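Local coordinates for EGF family domain-containing protein (Toxoplasma gondii, PDB 4Z80), which binds a RON2-family peptide and probably acts as an AMA-type parasite surface receptor in moving-junction formation during host-cell invasion, at residues A[56-61]-A[295-300]; A[96-101]-A[328-333]. All coordinates share one frame; numbering follows the deposited sequence.

Contact 1. Residues A[56-61]-A[295-300]; sequences VYVGYS and HTQDFR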
ATOM      1  N   VAL A  56      10.705  -4.390   6.227  1.00  9.56           N
ATOM      2  CA  VAL A  56       9.785  -3.369   6.739  1.00 10.98           C
ATOM      3  C   VAL A  56       9.977  -2.023   6.030  1.00 11.60           C
ATOM      4  O   VAL A  56       9.013  -1.377   5.615  1.00 11.10           O
ATOM      5  CB  VAL A  56       9.963  -3.199   8.276  1.00 10.88           C
ATOM      6  CG1 VAL A  56       9.229  -1.961   8.819  1.00  9.32           C
ATOM      7  CG2 VAL A  56       9.496  -4.452   8.991  1.00 10.21           C
ATOM      8  N   TYR A  57      11.224  -1.592   5.886  1.00 10.63           N
ATOM      9  CA  TYR A  57      11.514  -0.359   5.177  1.00  9.80           C
ATOM     10  C   TYR A  57      11.088  -0.507   3.722  1.00  9.52           C
ATOM     11  O   TYR A  57      10.375   0.330   3.172  1.00 10.26           O
ATOM     12  CB  TYR A  57      13.009  -0.035   5.293  1.00  9.30           C
ATOM     13  CG  TYR A  57      13.425   1.327   4.795  1.00  9.96           C
ATOM     14  CD1 TYR A  57      12.993   2.491   5.434  1.00 10.64           C
ATOM     15  CD2 TYR A  57      14.284   1.460   3.716  1.00 12.13           C
ATOM     16  CE1 TYR A  57      13.391   3.747   4.987  1.00 12.22           C
ATOM     17  CE2 TYR A  57      14.689   2.710   3.275  1.00  9.75           C
ATOM     18  CZ  TYR A  57      14.250   3.843   3.915  1.00 11.72           C
ATOM     19  OH  TYR A  57      14.659   5.080   3.458  1.00 15.16           O
ATOM     20  N   VAL A  58      11.557  -1.590   3.111  1.00  9.28           N
ATOM     21  CA  VAL A  58      11.207  -1.978   1.755  1.00 10.58           C
ATOM     22  C   VAL A  58      10.858  -3.466   1.775  1.00 10.54           C
ATOM     23  O   VAL A  58      11.697  -4.284   2.165  1.00 10.02           O
ATOM     24  CB  VAL A  58      12.374  -1.723   0.781  1.00 10.79           C
ATOM     25  CG1 VAL A  58      12.082  -2.337  -0.586  1.00 11.89           C
ATOM     26  CG2 VAL A  58      12.625  -0.242   0.666  1.00 11.83           C
ATOM     27  N   GLY A  59       9.632  -3.811   1.378  1.00 11.37           N
ATOM     28  CA  GLY A  59       9.169  -5.188   1.408  1.00  9.53           C
ATOM     29  C   GLY A  59       8.767  -5.683   0.040  1.00 10.96           C
ATOM     30  O   GLY A  59       7.946  -5.061  -0.625  1.00 10.25           O
ATOM     31  N   TYR A  60       9.359  -6.803  -0.373  1.00 10.31           N
ATOM     32  CA  TYR A  60       9.104  -7.409  -1.675  1.00 12.66           C
ATOM     33  C   TYR A  60       8.969  -8.916  -1.561  1.00 11.43           C
ATOM     34  O   TYR A  60       9.652  -9.558  -0.756  1.00 13.31           O
ATOM     35  CB  TYR A  60      10.248  -7.140  -2.669  1.00 11.10           C
ATOM     36  CG  TYR A  60      10.495  -5.706  -3.052  1.00 10.51           C
ATOM     37  CD1 TYR A  60       9.465  -4.880  -3.467  1.00  9.59           C
ATOM     38  CD2 TYR A  60      11.772  -5.183  -3.011  1.00 11.74           C
ATOM     39  CE1 TYR A  60       9.700  -3.560  -3.816  1.00 11.72           C
ATOM     40  CE2 TYR A  60      12.024  -3.866  -3.364  1.00 12.58           C
ATOM     41  CZ  TYR A  60      10.988  -3.056  -3.760  1.00 10.70           C
ATOM     42  OH  TYR A  60      11.231  -1.746  -4.105  1.00 11.90           O
ATOM     43  N   SER A  61       8.131  -9.481  -2.422  1.00 11.35           N
ATOM     44  CA  SER A  61       8.199 -10.905  -2.714  1.00 12.32           C
ATOM     45  C   SER A  61       7.894 -11.112  -4.188  1.00 10.85           C
ATOM     46  O   SER A  61       7.413 -10.207  -4.868  1.00 11.89           O
ATOM     47  CB  SER A  61       7.230 -11.698  -1.848  1.00 15.33           C
ATOM     48  OG  SER A  61       5.893 -11.403  -2.199  1.00 15.52           O
ATOM     49  N   HIS A 295       4.920  -1.063  -7.320  1.00 10.24           N
ATOM     50  CA  HIS A 295       5.382  -1.838  -6.172  1.00 10.92           C
ATOM     51  C   HIS A 295       6.689  -1.306  -5.594  1.00 10.76           C
ATOM     52  O   HIS A 295       6.998  -1.547  -4.428  1.00 10.64           O
ATOM     53  CB  HIS A 295       5.575  -3.299  -6.552  1.00  9.88           C
ATOM     54  CG  HIS A 295       4.316  -3.981  -6.976  1.00 10.41           C
ATOM     55  ND1 HIS A 295       3.380  -4.441  -6.077  1.00 11.98           N
ATOM     56  CD2 HIS A 295       3.839  -4.276  -8.207  1.00 13.62           C
ATOM     57  CE1 HIS A 295       2.378  -4.997  -6.740  1.00 12.59           C
ATOM     58  NE2 HIS A 295       2.634  -4.912  -8.032  1.00 12.23           N
ATOM     59  N   THR A 296       7.445  -0.589  -6.418  1.00  9.71           N
ATOM     60  CA  THR A 296       8.732  -0.035  -6.003  1.00  8.94           C
ATOM     61  C   THR A 296       8.559   0.826  -4.758  1.00 11.51           C
ATOM     62  O   THR A 296       7.651   1.652  -4.690  1.00 11.39           O
ATOM     63  CB  THR A 296       9.354   0.818  -7.144  1.00 10.66           C
ATOM     64  OG1 THR A 296       9.615  -0.007  -8.286  1.00 11.37           O
ATOM     65  CG2 THR A 296      10.659   1.444  -6.701  1.00 11.69           C
ATOM     66  N   GLN A 297       9.439   0.639  -3.779  1.00 10.85           N
ATOM     67  CA  GLN A 297       9.434   1.480  -2.584  1.00 10.23           C
ATOM     68  C   GLN A 297      10.693   2.340  -2.435  1.00 11.06           C
ATOM     69  O   GLN A 297      10.675   3.344  -1.737  1.00 12.31           O
ATOM     70  CB  GLN A 297       9.245   0.596  -1.353  1.00 10.23           C
ATOM     71  CG  GLN A 297       7.827   0.040  -1.241  1.00 11.04           C
ATOM     72  CD  GLN A 297       7.805  -1.336  -0.618  1.00  9.36           C
ATOM     73  OE1 GLN A 297       8.025  -1.485   0.582  1.00 11.86           O
ATOM     74  NE2 GLN A 297       7.585  -2.355  -1.438  1.00 10.95           N
ATOM     75  N   ASP A 298      11.773   1.956  -3.113  1.00 11.79           N
ATOM     76  CA  ASP A 298      13.039   2.694  -3.059  1.00 10.29           C
ATOM     77  C   ASP A 298      13.731   2.578  -4.407  1.00 10.87           C
ATOM     78  O   ASP A 298      13.865   1.478  -4.937  1.00 12.87           O
ATOM     79  CB  ASP A 298      13.938   2.143  -1.942  1.00 10.73           C
ATOM     80  CG  ASP A 298      15.116   3.052  -1.615  1.00 15.65           C
ATOM     81  OD1 ASP A 298      16.084   3.092  -2.397  1.00 16.31           O
ATOM     82  OD2 ASP A 298      15.088   3.699  -0.545  1.00 15.38           O
ATOM     83  N   PHE A 299      14.176   3.702  -4.954  1.00  9.76           N
ATOM     84  CA  PHE A 299      14.947   3.706  -6.197  1.00  9.97           C
ATOM     85  C   PHE A 299      15.889   4.890  -6.119  1.00 10.91           C
ATOM     86  O   PHE A 299      15.456   6.021  -5.920  1.00 10.55           O
ATOM     87  CB  PHE A 299      14.039   3.795  -7.426  1.00 10.53           C
ATOM     88  CG  PHE A 299      14.766   3.622  -8.744  1.00 11.06           C
ATOM     89  CD1 PHE A 299      15.592   2.531  -8.951  1.00 10.07           C
ATOM     90  CD2 PHE A 299      14.602   4.532  -9.775  1.00 10.23           C
ATOM     91  CE1 PHE A 299      16.252   2.358 -10.154  1.00 12.46           C
ATOM     92  CE2 PHE A 299      15.261   4.363 -10.983  1.00 10.54           C
ATOM     93  CZ  PHE A 299      16.090   3.274 -11.169  1.00 11.23           C
ATOM     94  N   ARG A 300      17.189   4.629  -6.220  1.00 10.99           N
ATOM     95  CA  ARG A 300      18.182   5.681  -6.028  1.00 10.36           C
ATOM     96  C   ARG A 300      19.418   5.436  -6.892  1.00 11.89           C
ATOM     97  O   ARG A 300      20.494   5.961  -6.606  1.00 14.37           O
ATOM     98  CB  ARG A 300      18.576   5.783  -4.553  1.00 13.26           C
ATOM     99  CG  ARG A 300      19.221   4.530  -3.991  1.00 10.88           C
ATOM    100  CD  ARG A 300      19.616   4.707  -2.531  1.00 12.01           C
ATOM    101  NE  ARG A 300      18.474   4.679  -1.623  1.00 12.83           N
ATOM    102  CZ  ARG A 300      18.543   4.976  -0.331  1.00 12.76           C
ATOM    103  NH1 ARG A 300      19.703   5.337   0.208  1.00 13.20           N
ATOM    104  NH2 ARG A 300      17.449   4.913   0.420  1.00 14.13           N
TER
HETATM  105  O   HOH W   1      17.351   5.541   3.364  1.00 13.53           O
HETATM  106  O   HOH W   2      13.658  -0.953  -3.734  1.00 15.45           O
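With CG beside its own backbone N (chi1 -72°) and a bend at chi2 (147°), the side chain of Gln297 reaches across to the backbone of Gly59, and the ring of Tyr60 runs past that amide in the opposite direction, the two planes 70° apart. Both polar atoms of the Gln297 amide are used on one residue: Gly59 N donates to OE1 at 2.9 Å, while NE2 donates to Gly59 O at 2.8 Å, the two bonds almost straight. The second hydrogen of NE2 turns inward to the carbonyl of its own segment, His295 O, 3.2 Å away and in the amide plane. Three bonds therefore fix the rotation of the amide.

Tyr60 returns the grip. Its OH accepts a hydrogen bond from Gln297 N, 3.0 Å away, and a water at the ring edge joins the same hydroxyl to Asp298 O; CE1 of the ring lies 3.4 Å from His295 O, which also meets the edge in plane.

In the fold, this buried contact ties the non-strand residues leading into strand 60-62 to an irregular loop between strands 289-291 and 318-321; the loop, 295-300, belongs to the PAN-type AMA1-family part of the chain. Tyr60 also meets the ring of Tyr89 nearly in parallel.

Farther along, CG2 of Val58 packs at 3.8 Å on CB of Asp298. The carboxylate of Asp298 is held side-on by Arg300, NE to OD1 and NH2 to OD2, each oxygen offering its syn lone pair. A water bridges Arg300 NH2 to the OH of Tyr57; the Tyr57 ring meets Phe386 edge-to-face.

Contact 2. Residues A[96-101]-A[328-333]; sequences PNYGKV and NMVYVT
Strand pairing defines this contact: strand 97-98 runs antiparallel to strand 329-332 as an outermost strand of a four-stranded sheet that continues through strands 280-283 and 289-291. Asn97 and Tyr331 form a hydrogen-bonded pair, with N to O at 3.0 Å in both directions, and Tyr98 with Val330 is the adjacent non-hydrogen-bonded pair. A type II turn from Asn97 to Lys100 then carries the chain off the strand, and in it Gly99 N still bonds Met329 O at 2.8 Å.

On the Tyr98 face, the ring and Val330 lie side by side, CD1 to CG2 at 3.6 Å, while CB of Pro96 closes on the other methyl, CG1. The opposite face carries Tyr331. Every torsion of Lys100 is close to 180°, and the extended chain passes obliquely over one face of the Tyr331 ring, CE 3.7 Å above the plane and offset toward the rim, NZ 4.3 Å from the centroid.

The ammonium group is thus cushioned by aromatic pi electrons, while its stronger hydrogen bonds go to Gln297 OE1 and Tyr57 O; this combination would be expected to offset much of the cost of burying a lysine charge.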
ATOM      1  N   PRO A  96       0.284  -3.560   8.385  1.00 10.60           N
ATOM      2  CA  PRO A  96       0.242  -2.161   7.966  1.00 10.78           C
ATOM      3  C   PRO A  96       1.417  -1.377   8.540  1.00 10.97           C
ATOM      4  O   PRO A  96       1.812  -1.586   9.692  1.00 11.78           O
ATOM      5  CB  PRO A  96      -1.084  -1.657   8.540  1.00 12.79           C
ATOM      6  CG  PRO A  96      -1.902  -2.878   8.726  1.00 11.77           C
ATOM      7  CD  PRO A  96      -0.951  -3.961   9.084  1.00 10.81           C
ATOM      8  N   ASN A  97       1.972  -0.484   7.730  1.00 11.17           N
ATOM      9  CA  ASN A  97       3.170   0.243   8.116  1.00 11.22           C
ATOM     10  C   ASN A  97       2.805   1.697   8.344  1.00 10.72           C
ATOM     11  O   ASN A  97       2.614   2.458   7.405  1.00 10.94           O
ATOM     12  CB  ASN A  97       4.243   0.089   7.041  1.00  9.86           C
ATOM     13  CG  ASN A  97       5.621   0.403   7.551  1.00 11.43           C
ATOM     14  OD1 ASN A  97       5.796   1.207   8.458  1.00 12.38           O
ATOM     15  ND2 ASN A  97       6.627  -0.239   6.960  1.00 11.48           N
ATOM     16  N   TYR A  98       2.649   2.055   9.611  1.00 10.93           N
ATOM     17  CA  TYR A  98       2.134   3.371   9.957  1.00 10.78           C
ATOM     18  C   TYR A  98       3.177   4.469   9.776  1.00 12.44           C
ATOM     19  O   TYR A  98       4.317   4.364  10.251  1.00 12.28           O
ATOM     20  CB  TYR A  98       1.595   3.358  11.392  1.00  9.74           C
ATOM     21  CG  TYR A  98       0.416   2.417  11.539  1.00 10.87           C
ATOM     22  CD1 TYR A  98      -0.850   2.803  11.130  1.00 12.74           C
ATOM     23  CD2 TYR A  98       0.572   1.140  12.066  1.00 11.47           C
ATOM     24  CE1 TYR A  98      -1.930   1.948  11.241  1.00 11.73           C
ATOM     25  CE2 TYR A  98      -0.507   0.282  12.183  1.00 12.95           C
ATOM     26  CZ  TYR A  98      -1.751   0.695  11.766  1.00 13.19           C
ATOM     27  OH  TYR A  98      -2.821  -0.163  11.881  1.00 14.29           O
ATOM     28  N   GLY A  99       2.774   5.513   9.072  1.00 11.83           N
ATOM     29  CA  GLY A  99       3.613   6.665   8.814  1.00 10.84           C
ATOM     30  C   GLY A  99       4.386   6.570   7.511  1.00 11.19           C
ATOM     31  O   GLY A  99       4.917   7.572   7.040  1.00 11.51           O
ATOM     32  N   LYS A 100       4.447   5.379   6.921  1.00 10.06           N
ATOM     33  CA  LYS A 100       5.269   5.154   5.731  1.00 10.69           C
ATOM     34  C   LYS A 100       4.660   5.761   4.472  1.00 10.27           C
ATOM     35  O   LYS A 100       3.571   5.379   4.047  1.00 11.44           O
ATOM     36  CB  LYS A 100       5.499   3.654   5.528  1.00 10.38           C
ATOM     37  CG  LYS A 100       6.224   3.268   4.232  1.00  9.79           C
ATOM     38  CD  LYS A 100       6.541   1.774   4.222  1.00 10.19           C
ATOM     39  CE  LYS A 100       7.060   1.278   2.880  1.00 10.02           C
ATOM     40  NZ  LYS A 100       7.476  -0.150   2.955  1.00 10.33           N
ATOM     41  N   VAL A 101       5.401   6.687   3.870  1.00 11.11           N
ATOM     42  CA  VAL A 101       5.017   7.351   2.630  1.00 10.90           C
ATOM     43  C   VAL A 101       6.151   7.190   1.617  1.00 12.01           C
ATOM     44  O   VAL A 101       7.327   7.268   1.992  1.00 11.85           O
ATOM     45  CB  VAL A 101       4.733   8.853   2.877  1.00 13.23           C
ATOM     46  CG1 VAL A 101       4.506   9.610   1.574  1.00 14.26           C
ATOM     47  CG2 VAL A 101       3.537   9.013   3.814  1.00 13.28           C
ATOM     48  N   ASN A 328      -0.714  10.069  10.015  1.00 13.72           N
ATOM     49  CA  ASN A 328      -2.063   9.678   9.627  1.00 17.20           C
ATOM     50  C   ASN A 328      -2.081   8.697   8.455  1.00 14.04           C
ATOM     51  O   ASN A 328      -3.108   8.088   8.162  1.00 15.40           O
ATOM     52  CB  ASN A 328      -2.878  10.916   9.260  1.00 17.55           C
ATOM     53  CG  ASN A 328      -2.243  11.728   8.126  1.00 24.26           C
ATOM     54  OD1 ASN A 328      -1.031  11.994   8.123  1.00 22.37           O
ATOM     55  ND2 ASN A 328      -3.061  12.118   7.152  1.00 26.63           N
ATOM     56  N   MET A 329      -0.939   8.542   7.786  1.00 11.09           N
ATOM     57  CA  MET A 329      -0.846   7.711   6.592  1.00 13.10           C
ATOM     58  C   MET A 329      -0.390   6.305   6.932  1.00 12.96           C
ATOM     59  O   MET A 329       0.342   6.092   7.897  1.00 14.41           O
ATOM     60  CB  MET A 329       0.118   8.332   5.582  1.00 13.47           C
ATOM     61  CG  MET A 329      -0.264   9.719   5.101  1.00 13.53           C
ATOM     62  SD  MET A 329      -1.979   9.854   4.531  1.00 19.07           S
ATOM     63  CE  MET A 329      -2.022   8.598   3.267  1.00 15.32           C
ATOM     64  N   VAL A 330      -0.851   5.351   6.130  1.00 11.45           N
ATOM     65  CA  VAL A 330      -0.526   3.946   6.318  1.00 12.57           C
ATOM     66  C   VAL A 330      -0.208   3.323   4.970  1.00 12.10           C
ATOM     67  O   VAL A 330      -1.011   3.408   4.045  1.00 11.60           O
ATOM     68  CB  VAL A 330      -1.690   3.159   6.966  1.00 12.67           C
ATOM     69  CG1 VAL A 330      -1.208   1.846   7.513  1.00 12.67           C
ATOM     70  CG2 VAL A 330      -2.375   3.969   8.065  1.00 15.15           C
ATOM     71  N   TYR A 331       0.959   2.697   4.867  1.00 10.86           N
ATOM     72  CA  TYR A 331       1.336   1.925   3.695  1.00 11.25           C
ATOM     73  C   TYR A 331       0.846   0.495   3.889  1.00 10.26           C
ATOM     74  O   TYR A 331       1.237  -0.184   4.825  1.00 11.00           O
ATOM     75  CB  TYR A 331       2.859   1.970   3.478  1.00 10.07           C
ATOM     76  CG  TYR A 331       3.329   1.344   2.174  1.00 10.98           C
ATOM     77  CD1 TYR A 331       3.625  -0.015   2.098  1.00 10.18           C
ATOM     78  CD2 TYR A 331       3.471   2.109   1.023  1.00  9.69           C
ATOM     79  CE1 TYR A 331       4.054  -0.591   0.902  1.00 10.84           C
ATOM     80  CE2 TYR A 331       3.896   1.542  -0.170  1.00  9.70           C
ATOM     81  CZ  TYR A 331       4.181   0.196  -0.224  1.00 10.24           C
ATOM     82  OH  TYR A 331       4.594  -0.362  -1.422  1.00 11.82           O
ATOM     83  N   VAL A 332      -0.025   0.063   2.985  1.00 12.05           N
ATOM     84  CA  VAL A 332      -0.748  -1.191   3.105  1.00 12.14           C
ATOM     85  C   VAL A 332      -0.479  -2.064   1.891  1.00 13.24           C
ATOM     86  O   VAL A 332      -0.720  -1.634   0.773  1.00 14.49           O
ATOM     87  CB  VAL A 332      -2.265  -0.910   3.204  1.00 14.98           C
ATOM     88  CG1 VAL A 332      -3.069  -2.182   3.219  1.00 19.40           C
ATOM     89  CG2 VAL A 332      -2.556  -0.060   4.442  1.00 16.80           C
ATOM     90  N   THR A 333       0.000  -3.285   2.088  1.00 11.39           N
ATOM     91  CA  THR A 333       0.137  -4.189   0.955  1.00 11.75           C
ATOM     92  C   THR A 333      -1.169  -4.938   0.692  1.00 14.16           C
ATOM     93  O   THR A 333      -2.058  -5.019   1.548  1.00 13.28           O
ATOM     94  CB  THR A 333       1.279  -5.200   1.148  1.00 12.92           C
ATOM     95  OG1 THR A 333       0.911  -6.190   2.115  1.00 14.81           O
ATOM     96  CG2 THR A 333       2.555  -4.493   1.591  1.00 14.53           C
TER

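Overall arrangement
Contacts 1 and 2 lie with their centres about 13 Å apart, yet they meet directly through Lys100 of contact 2. Its NZ lies 2.8 Å from Gln297 OE1 and 2.9 Å from Tyr57 O, so one ammonium group joins both segments of contact 1. Tyr331 adds to the junction, its OH lying 3.3 Å from Gln297 CG, and ND2 of Asn97 comes 3.0 Å from Val56 O. The four segments alternate along the chain, 56-61, 96-101, 295-300 and 328-333, which interlocks the two connections. Both contacts are buried near the centre of the folded chain, their centres about 10 and 5 Å from it, and the second chain of the assembly touches neither.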